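Local coordinates for uncharacterized protein Ta1441 (Thermoplasma acidophilum, PDB 3GAA), which is of uncharacterised function but belongs to the PAC2 family of proteasome assembly chaperones, and so may take part in proteasome assembly, at residues Y24-L30 with S86-A92; S184-P188 with S201-I206; L42-Y46 with Q222-D227. One frame throughout, in Å; residues are numbered along the deposited sequence.

In the fold
The three contacts belong to one alpha/beta core. Contact 1 joins two neighbouring parallel strands of the central sheet and is buried along its strand half; contact 2, also buried, lays a helix on another strand of that sheet; contact 3 is partly buried and packs helix 39-51 against the long C-terminal helix. Their chemistry changes accordingly: backbone hydrogen bonds carry contact 1, whereas contacts 2 and 3 rest on mainly apolar side-chain packing. They also touch one another. Leu30 meets Ile206, Val91 meets Ala44, and Ile202 and Ile203 meet Ala43 and Tyr46, tying helices 39-51 and 196-210 to the sheet and to each other.

Contact 1 of 3, residues Y24-L30 with S86-A92; sequences YNNPVVL and SNTVLVA
Val28, Val29 and Leu30 pair in parallel with Val89, Leu90 and Val91, the short strand axes coming within 4.6 Å at 25° to each other. Val28 N bonds to Thr88 O and Leu90 N to Val28 O. The ladder goes on with Leu30 N to Leu90 O at 2.9 Å and ends with Ala92 N to Leu30 O.

Before the strands, the loops are held by polar groups. Asn25, the centre of an inverse gamma turn, gives its ND2 to Ser86 O at 2.8 Å, with that oxygen in the plane of the side-chain amide, while Asn25 N makes a weak bond to Asn87 O. The Asn87 amide lies obliquely by the Tyr24 ring, their planes 63° apart, OD1 3.2 Å from Tyr24 CE1.

On one face of the sheet, Leu90 gathers the apolar groups. Its CG, anti to the carbonyl carbon (chi1 -58°), lies beside Pro27 CB, and from there the CD2 branch reaches to 3.7 Å from Tyr24 CE1. Leu90 CB packs on Val29 CG2; helix 103-117 covers this cluster through Trp113, Ile114 and Val117. On the other face, Leu30 CD1 reaches Val89 CG1 at 3.9 Å, and Val91 packs on helix 39-51. Adjacent parallel strands with helices on both faces are typical of a three-layer alpha/beta/alpha sandwich, consistent with a PAC2-family core.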
loop_
_atom_site.group_PDB
_atom_site.type_symbol
_atom_site.label_atom_id
_atom_site.label_comp_id
_atom_site.label_asym_id
_atom_site.label_seq_id
_atom_site.Cartn_x
_atom_site.Cartn_y
_atom_site.Cartn_z
ATOM N N TYR A 24 -3.635 -26.925 17.975
ATOM C CA TYR A 24 -4.183 -28.041 17.198
ATOM C C TYR A 24 -3.168 -29.142 17.111
ATOM O O TYR A 24 -2.045 -28.915 16.656
ATOM C CB TYR A 24 -4.541 -27.631 15.770
ATOM C CG TYR A 24 -5.788 -26.827 15.719
ATOM C CD1 TYR A 24 -7.002 -27.423 15.940
ATOM C CD2 TYR A 24 -5.759 -25.461 15.496
ATOM C CE1 TYR A 24 -8.167 -26.697 15.920
ATOM C CE2 TYR A 24 -6.932 -24.709 15.463
ATOM C CZ TYR A 24 -8.125 -25.346 15.690
ATOM O OH TYR A 24 -9.293 -24.655 15.718
ATOM N N ASN A 25 -3.573 -30.345 17.511
ATOM C CA ASN A 25 -2.714 -31.519 17.413
ATOM C C ASN A 25 -2.939 -32.169 16.094
ATOM O O ASN A 25 -3.583 -33.184 15.987
ATOM C CB ASN A 25 -2.987 -32.468 18.576
ATOM C CG ASN A 25 -2.835 -31.749 19.940
ATOM O OD1 ASN A 25 -1.723 -31.327 20.286
ATOM N ND2 ASN A 25 -3.956 -31.542 20.680
ATOM N N ASN A 26 -2.460 -31.518 15.061
ATOM C CA ASN A 26 -2.288 -32.149 13.743
ATOM C C ASN A 26 -3.457 -32.808 12.988
ATOM O O ASN A 26 -3.320 -33.891 12.421
ATOM C CB ASN A 26 -1.138 -33.108 13.821
ATOM C CG ASN A 26 -0.126 -32.737 12.843
ATOM O OD1 ASN A 26 0.546 -31.688 13.020
ATOM N ND2 ASN A 26 -0.083 -33.469 11.705
ATOM N N PRO A 27 -4.575 -32.089 12.918
ATOM C CA PRO A 27 -5.887 -32.670 12.768
ATOM C C PRO A 27 -6.152 -33.235 11.398
ATOM O O PRO A 27 -5.515 -32.815 10.435
ATOM C CB PRO A 27 -6.802 -31.480 13.031
ATOM C CG PRO A 27 -6.000 -30.298 12.640
ATOM C CD PRO A 27 -4.622 -30.621 12.987
ATOM N N VAL A 28 -7.052 -34.208 11.323
ATOM C CA VAL A 28 -7.543 -34.672 10.023
ATOM C C VAL A 28 -8.828 -33.933 9.744
ATOM O O VAL A 28 -9.710 -33.915 10.623
ATOM C CB VAL A 28 -7.796 -36.197 9.922
ATOM C CG1 VAL A 28 -8.374 -36.726 11.129
ATOM C CG2 VAL A 28 -8.743 -36.445 8.807
ATOM N N VAL A 29 -8.938 -33.334 8.555
ATOM C CA VAL A 29 -10.078 -32.482 8.248
ATOM C C VAL A 29 -11.075 -33.120 7.294
ATOM O O VAL A 29 -10.730 -33.449 6.169
ATOM C CB VAL A 29 -9.653 -31.124 7.701
ATOM C CG1 VAL A 29 -10.877 -30.261 7.487
ATOM C CG2 VAL A 29 -8.707 -30.425 8.701
ATOM N N LEU A 30 -12.319 -33.259 7.734
ATOM C CA LEU A 30 -13.351 -33.867 6.904
ATOM C C LEU A 30 -14.291 -32.796 6.390
ATOM O O LEU A 30 -14.716 -31.955 7.159
ATOM C CB LEU A 30 -14.136 -34.884 7.735
ATOM C CG LEU A 30 -13.308 -35.912 8.531
ATOM C CD1 LEU A 30 -14.166 -36.548 9.651
ATOM C CD2 LEU A 30 -12.655 -36.972 7.618
ATOM N N SER A 86 -9.807 -33.007 21.396
ATOM C CA SER A 86 -8.357 -33.034 21.321
ATOM C C SER A 86 -7.855 -32.188 20.204
ATOM O O SER A 86 -6.665 -32.092 20.019
ATOM C CB SER A 86 -7.948 -34.442 21.047
ATOM O OG SER A 86 -9.077 -35.246 21.340
ATOM N N ASN A 87 -8.742 -31.590 19.432
ATOM C CA ASN A 87 -8.334 -30.853 18.245
ATOM C C ASN A 87 -7.454 -31.702 17.301
ATOM O O ASN A 87 -6.456 -31.257 16.766
ATOM C CB ASN A 87 -7.720 -29.522 18.654
ATOM C CG ASN A 87 -8.719 -28.623 19.380
ATOM O OD1 ASN A 87 -9.267 -27.696 18.802
ATOM N ND2 ASN A 87 -8.991 -28.928 20.650
ATOM N N THR A 88 -7.900 -32.943 17.110
ATOM C CA THR A 88 -7.350 -33.896 16.156
ATOM C C THR A 88 -8.259 -34.202 14.963
ATOM O O THR A 88 -7.830 -34.859 14.032
ATOM C CB THR A 88 -7.080 -35.237 16.837
ATOM O OG1 THR A 88 -8.104 -35.459 17.810
ATOM C CG2 THR A 88 -5.724 -35.242 17.523
ATOM N N VAL A 89 -9.503 -33.745 14.966
ATOM C CA VAL A 89 -10.372 -33.938 13.809
ATOM C C VAL A 89 -11.151 -32.645 13.647
ATOM O O VAL A 89 -11.789 -32.169 14.593
ATOM C CB VAL A 89 -11.404 -35.096 14.018
ATOM C CG1 VAL A 89 -12.314 -35.226 12.804
ATOM C CG2 VAL A 89 -10.734 -36.427 14.361
ATOM N N LEU A 90 -11.090 -32.071 12.461
ATOM C CA LEU A 90 -11.923 -30.955 12.194
ATOM C C LEU A 90 -12.986 -31.393 11.201
ATOM O O LEU A 90 -12.797 -32.351 10.422
ATOM C CB LEU A 90 -11.104 -29.802 11.622
ATOM C CG LEU A 90 -9.922 -29.247 12.434
ATOM C CD1 LEU A 90 -9.367 -28.075 11.704
ATOM C CD2 LEU A 90 -10.291 -28.812 13.806
ATOM N N VAL A 91 -14.109 -30.694 11.227
ATOM C CA VAL A 91 -15.095 -30.830 10.163
ATOM C C VAL A 91 -15.441 -29.455 9.591
ATOM O O VAL A 91 -15.674 -28.507 10.318
ATOM C CB VAL A 91 -16.397 -31.518 10.606
ATOM C CG1 VAL A 91 -17.456 -31.315 9.496
ATOM C CG2 VAL A 91 -16.126 -33.040 11.029
ATOM N N ALA A 92 -15.418 -29.363 8.272
ATOM C CA ALA A 92 -15.751 -28.158 7.591
ATOM C C ALA A 92 -17.006 -28.520 6.856
ATOM O O ALA A 92 -17.022 -29.521 6.143
ATOM C CB ALA A 92 -14.638 -27.795 6.643
#

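Contact 2 of 3, residues S184-P188 with S201-I206; sequences SFITP and SIIEAI
Phe185 and Ala205 meet because the phenylalanine CG is turned anti to its own carbonyl carbon (chi1 -67°), which swings the ring off the strand and under the helix. At Thr187 the hydroxyl OG1 takes the place opposite the backbone N (chi1 -157°) and CG2 fills the slot between N and the carbonyl carbon, an orientation that leaves CB and CG2 against Ile202 CD1 while OG1 is turned to Ser201.

The Ala205 methyl sits squarely over one face of the Phe185 ring, CB 3.8 Å from the ring centroid and only 10° off the ring normal, a CH-pi contact. Beyond it, Ile206 CG1 is 4.3 Å from Phe185 CD2. Ile202 makes the second contact: its CD1 end packs against the methine and methyl of Thr187, crossing that side chain at a slant, while its CG1 lies 4.3 Å from Phe185 CB. Ser201 CB closes the row, 3.7 Å from Thr187 OG1. The hydroxyls look to other partners, Thr187 OG1 bonding to Pro138 O and Ser201 OG to Gly197 O in the preceding helical turn. What joins strand and helix here is therefore almost wholly apolar packing, with the axes of the short segments 8.7 Å apart and running roughly antiparallel.

Strand 181-190 lies between strands 121-130 and 140-142, to which it is bonded through Phe185 with Ile124 and Ile186 with Phe140. Met125 extends the floor below Ile202 and Ile206, the Phe151 ring meets that of Phe185, and helix 39-51 touches both elements, Ala43 on Ile202 of the helix and Thr39 on Thr187 of the strand.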
loop_
_atom_site.group_PDB
_atom_site.type_symbol
_atom_site.label_atom_id
_atom_site.label_comp_id
_atom_site.label_asym_id
_atom_site.label_seq_id
_atom_site.Cartn_x
_atom_site.Cartn_y
_atom_site.Cartn_z
ATOM N N SER A 184 -10.749 -37.975 -1.525
ATOM C CA SER A 184 -12.172 -37.896 -1.476
ATOM C C SER A 184 -12.787 -39.316 -1.436
ATOM O O SER A 184 -12.253 -40.218 -2.047
ATOM C CB SER A 184 -12.666 -37.105 -2.675
ATOM O OG SER A 184 -14.017 -37.452 -2.894
ATOM N N PHE A 185 -13.868 -39.519 -0.678
ATOM C CA PHE A 185 -14.650 -40.739 -0.808
ATOM C C PHE A 185 -16.004 -40.380 -1.446
ATOM O O PHE A 185 -16.624 -39.355 -1.102
ATOM C CB PHE A 185 -14.881 -41.370 0.557
ATOM C CG PHE A 185 -13.638 -41.905 1.223
ATOM C CD1 PHE A 185 -12.868 -42.874 0.621
ATOM C CD2 PHE A 185 -13.285 -41.486 2.458
ATOM C CE1 PHE A 185 -11.786 -43.382 1.212
ATOM C CE2 PHE A 185 -12.158 -42.001 3.073
ATOM C CZ PHE A 185 -11.413 -42.934 2.436
ATOM N N ILE A 186 -16.435 -41.202 -2.400
ATOM C CA ILE A 186 -17.729 -41.050 -3.028
ATOM C C ILE A 186 -18.551 -42.340 -2.928
ATOM O O ILE A 186 -18.055 -43.477 -3.055
ATOM C CB ILE A 186 -17.631 -40.648 -4.501
ATOM C CG1 ILE A 186 -16.676 -39.454 -4.691
ATOM C CG2 ILE A 186 -18.993 -40.244 -4.985
ATOM C CD1 ILE A 186 -15.206 -39.852 -5.004
ATOM N N THR A 187 -19.837 -42.161 -2.678
ATOM C CA THR A 187 -20.696 -43.311 -2.520
ATOM C C THR A 187 -21.980 -43.096 -3.325
ATOM O O THR A 187 -22.484 -42.033 -3.342
ATOM C CB THR A 187 -20.942 -43.570 -1.033
ATOM O OG1 THR A 187 -21.315 -44.934 -0.869
ATOM C CG2 THR A 187 -22.041 -42.668 -0.476
ATOM N N PRO A 188 -22.472 -44.111 -4.033
ATOM C CA PRO A 188 -23.718 -43.899 -4.749
ATOM C C PRO A 188 -24.846 -43.618 -3.778
ATOM O O PRO A 188 -24.956 -44.268 -2.747
ATOM C CB PRO A 188 -23.968 -45.234 -5.448
ATOM C CG PRO A 188 -22.791 -46.097 -5.191
ATOM C CD PRO A 188 -22.054 -45.527 -4.050
ATOM N N SER A 201 -21.855 -45.766 4.713
ATOM C CA SER A 201 -20.656 -46.227 4.007
ATOM C C SER A 201 -19.466 -45.289 4.054
ATOM O O SER A 201 -18.282 -45.758 4.139
ATOM C CB SER A 201 -20.959 -46.376 2.562
ATOM O OG SER A 201 -22.024 -47.264 2.418
ATOM N N ILE A 202 -19.776 -43.989 3.924
ATOM C CA ILE A 202 -18.769 -42.956 3.953
ATOM C C ILE A 202 -18.149 -42.956 5.334
ATOM O O ILE A 202 -16.928 -42.862 5.447
ATOM C CB ILE A 202 -19.350 -41.534 3.616
ATOM C CG1 ILE A 202 -18.856 -40.961 2.262
ATOM C CG2 ILE A 202 -18.877 -40.492 4.641
ATOM C CD1 ILE A 202 -19.215 -41.709 1.026
ATOM N N ILE A 203 -18.977 -43.084 6.386
ATOM C CA ILE A 203 -18.466 -43.116 7.771
ATOM C C ILE A 203 -17.585 -44.357 8.011
ATOM O O ILE A 203 -16.638 -44.345 8.796
ATOM C CB ILE A 203 -19.594 -43.045 8.887
ATOM C CG1 ILE A 203 -20.266 -41.674 8.957
ATOM C CG2 ILE A 203 -18.998 -43.258 10.224
ATOM C CD1 ILE A 203 -19.319 -40.575 8.810
ATOM N N GLU A 204 -17.904 -45.439 7.344
ATOM C CA GLU A 204 -17.115 -46.619 7.524
ATOM C C GLU A 204 -15.813 -46.481 6.778
ATOM O O GLU A 204 -14.783 -46.957 7.253
ATOM C CB GLU A 204 -17.866 -47.809 6.985
ATOM C CG GLU A 204 -19.015 -48.249 7.839
ATOM C CD GLU A 204 -19.511 -49.684 7.513
ATOM O OE1 GLU A 204 -18.831 -50.436 6.737
ATOM O OE2 GLU A 204 -20.586 -50.060 8.074
ATOM N N ALA A 205 -15.875 -45.878 5.584
ATOM C CA ALA A 205 -14.661 -45.486 4.816
ATOM C C ALA A 205 -13.723 -44.693 5.737
ATOM O O ALA A 205 -12.579 -45.070 5.975
ATOM C CB ALA A 205 -15.031 -44.659 3.598
ATOM N N ILE A 206 -14.240 -43.634 6.323
ATOM C CA ILE A 206 -13.414 -42.850 7.184
ATOM C C ILE A 206 -12.812 -43.655 8.338
ATOM O O ILE A 206 -11.649 -43.453 8.655
ATOM C CB ILE A 206 -14.157 -41.683 7.702
ATOM C CG1 ILE A 206 -14.381 -40.705 6.561
ATOM C CG2 ILE A 206 -13.388 -41.019 8.818
ATOM C CD1 ILE A 206 -15.321 -39.663 7.003
#

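Contact 3 of 3, residues L42-Y46 with Q222-D227; sequences LAASY and QVKALD
Leu42 and Leu226 make the central touch, their side chains sliding past each other in opposite directions so that Leu42 CD2 lies against Leu226 CB. The same methyl comes 3.7 Å from Asp227 N, and the other branch, CD1, lies 3.9 Å from Asp227 OD2. Leu226 reaches back toward helix 39-51: its CD1 packs 3.6 Å from Ser45 CB and 4.0 Å from Tyr46 N, covering the next turn of the facing helix.

Farther along, the Tyr46 ring is met by two side chains. Gln222, extended beyond CG, crosses it at about a right angle and brings CD to 3.6 Å from Tyr46 CD2, the amide and ring planes 49° apart; Val223 CG2 stands 4.2 Å from that same ring carbon. Tyr46 CG is anti to the backbone N (chi1 -178°), which sends the ring toward the start of the 222-227 turns. Ser45 contributes its CB, while its OG bonds to Val41 O within its own helix.

Around these, Leu219 and Ile214 pack on Tyr46 and Ile230 on Leu42. Helix 39-51 is thus sandwiched: Ala44 and Ser45 rest on strand 89-94, Ala43 on helix 196-210, and residues 222-227 of helix 219-243, part of a predicted coiled coil, lie at 124° to residues 42-46.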
loop_
_atom_site.group_PDB
_atom_site.type_symbol
_atom_site.label_atom_id
_atom_site.label_comp_id
_atom_site.label_asym_id
_atom_site.label_seq_id
_atom_site.Cartn_x
_atom_site.Cartn_y
_atom_site.Cartn_z
ATOM N N LEU A 42 -24.743 -34.382 5.116
ATOM C CA LEU A 42 -25.280 -35.340 6.048
ATOM C C LEU A 42 -24.187 -36.047 6.789
ATOM O O LEU A 42 -24.316 -36.234 7.968
ATOM C CB LEU A 42 -26.178 -36.330 5.335
ATOM C CG LEU A 42 -27.507 -35.741 4.822
ATOM C CD1 LEU A 42 -28.276 -36.846 4.088
ATOM C CD2 LEU A 42 -28.342 -35.159 5.961
ATOM N N ALA A 43 -23.103 -36.452 6.149
ATOM C CA ALA A 43 -21.992 -37.032 6.931
ATOM C C ALA A 43 -21.411 -35.996 7.906
ATOM O O ALA A 43 -21.315 -36.258 9.080
ATOM C CB ALA A 43 -20.890 -37.619 6.019
ATOM N N ALA A 44 -21.075 -34.809 7.384
ATOM C CA ALA A 44 -20.495 -33.704 8.161
ATOM C C ALA A 44 -21.325 -33.548 9.381
ATOM O O ALA A 44 -20.801 -33.698 10.478
ATOM C CB ALA A 44 -20.482 -32.395 7.407
ATOM N N SER A 45 -22.624 -33.311 9.222
ATOM C CA SER A 45 -23.485 -33.140 10.390
ATOM C C SER A 45 -23.486 -34.296 11.331
ATOM O O SER A 45 -23.336 -34.097 12.540
ATOM C CB SER A 45 -24.886 -32.931 9.970
ATOM O OG SER A 45 -24.856 -31.776 9.229
ATOM N N TYR A 46 -23.670 -35.493 10.789
ATOM C CA TYR A 46 -23.610 -36.666 11.621
ATOM C C TYR A 46 -22.365 -36.647 12.471
ATOM O O TYR A 46 -22.475 -36.752 13.665
ATOM C CB TYR A 46 -23.606 -37.932 10.806
ATOM C CG TYR A 46 -23.584 -39.158 11.675
ATOM C CD1 TYR A 46 -22.426 -39.888 11.831
ATOM C CD2 TYR A 46 -24.721 -39.579 12.365
ATOM C CE1 TYR A 46 -22.400 -41.028 12.632
ATOM C CE2 TYR A 46 -24.702 -40.710 13.156
ATOM C CZ TYR A 46 -23.521 -41.430 13.281
ATOM O OH TYR A 46 -23.431 -42.542 14.066
ATOM N N GLN A 222 -30.848 -40.899 12.976
ATOM C CA GLN A 222 -30.363 -39.555 13.049
ATOM C C GLN A 222 -30.291 -38.964 11.670
ATOM O O GLN A 222 -30.518 -37.794 11.468
ATOM C CB GLN A 222 -29.004 -39.504 13.723
ATOM C CG GLN A 222 -28.395 -38.124 13.668
ATOM C CD GLN A 222 -27.166 -37.995 14.523
ATOM O OE1 GLN A 222 -26.458 -36.960 14.495
ATOM N NE2 GLN A 222 -26.883 -39.049 15.286
ATOM N N VAL A 223 -29.931 -39.763 10.703
ATOM C CA VAL A 223 -29.660 -39.216 9.396
ATOM C C VAL A 223 -30.930 -38.990 8.594
ATOM O O VAL A 223 -30.972 -38.095 7.814
ATOM C CB VAL A 223 -28.732 -40.151 8.644
ATOM C CG1 VAL A 223 -28.970 -40.055 7.156
ATOM C CG2 VAL A 223 -27.276 -39.850 9.074
ATOM N N LYS A 224 -31.959 -39.811 8.781
ATOM C CA LYS A 224 -33.254 -39.540 8.183
ATOM C C LYS A 224 -33.771 -38.195 8.672
ATOM O O LYS A 224 -34.309 -37.399 7.898
ATOM C CB LYS A 224 -34.286 -40.603 8.557
ATOM C CG LYS A 224 -34.092 -42.013 7.972
ATOM C CD LYS A 224 -35.073 -42.995 8.650
ATOM C CE LYS A 224 -34.482 -44.415 8.822
ATOM N NZ LYS A 224 -35.197 -45.237 9.886
ATOM N N ALA A 225 -33.624 -37.942 9.962
ATOM C CA ALA A 225 -34.074 -36.688 10.521
ATOM C C ALA A 225 -33.354 -35.548 9.825
ATOM O O ALA A 225 -33.967 -34.610 9.442
ATOM C CB ALA A 225 -33.848 -36.652 12.047
ATOM N N LEU A 226 -32.050 -35.633 9.662
ATOM C CA LEU A 226 -31.286 -34.611 8.940
ATOM C C LEU A 226 -31.706 -34.495 7.496
ATOM O O LEU A 226 -31.851 -33.415 6.995
ATOM C CB LEU A 226 -29.791 -34.932 8.967
ATOM C CG LEU A 226 -29.000 -34.559 10.222
ATOM C CD1 LEU A 226 -27.616 -35.295 10.345
ATOM C CD2 LEU A 226 -28.862 -33.047 10.188
ATOM N N ASP A 227 -31.906 -35.609 6.822
ATOM C CA ASP A 227 -32.394 -35.580 5.473
ATOM C C ASP A 227 -33.646 -34.684 5.282
ATOM O O ASP A 227 -33.620 -33.778 4.439
ATOM C CB ASP A 227 -32.658 -36.997 5.000
ATOM C CG ASP A 227 -32.888 -37.075 3.497
ATOM O OD1 ASP A 227 -34.087 -37.164 3.099
ATOM O OD2 ASP A 227 -31.885 -37.019 2.727
#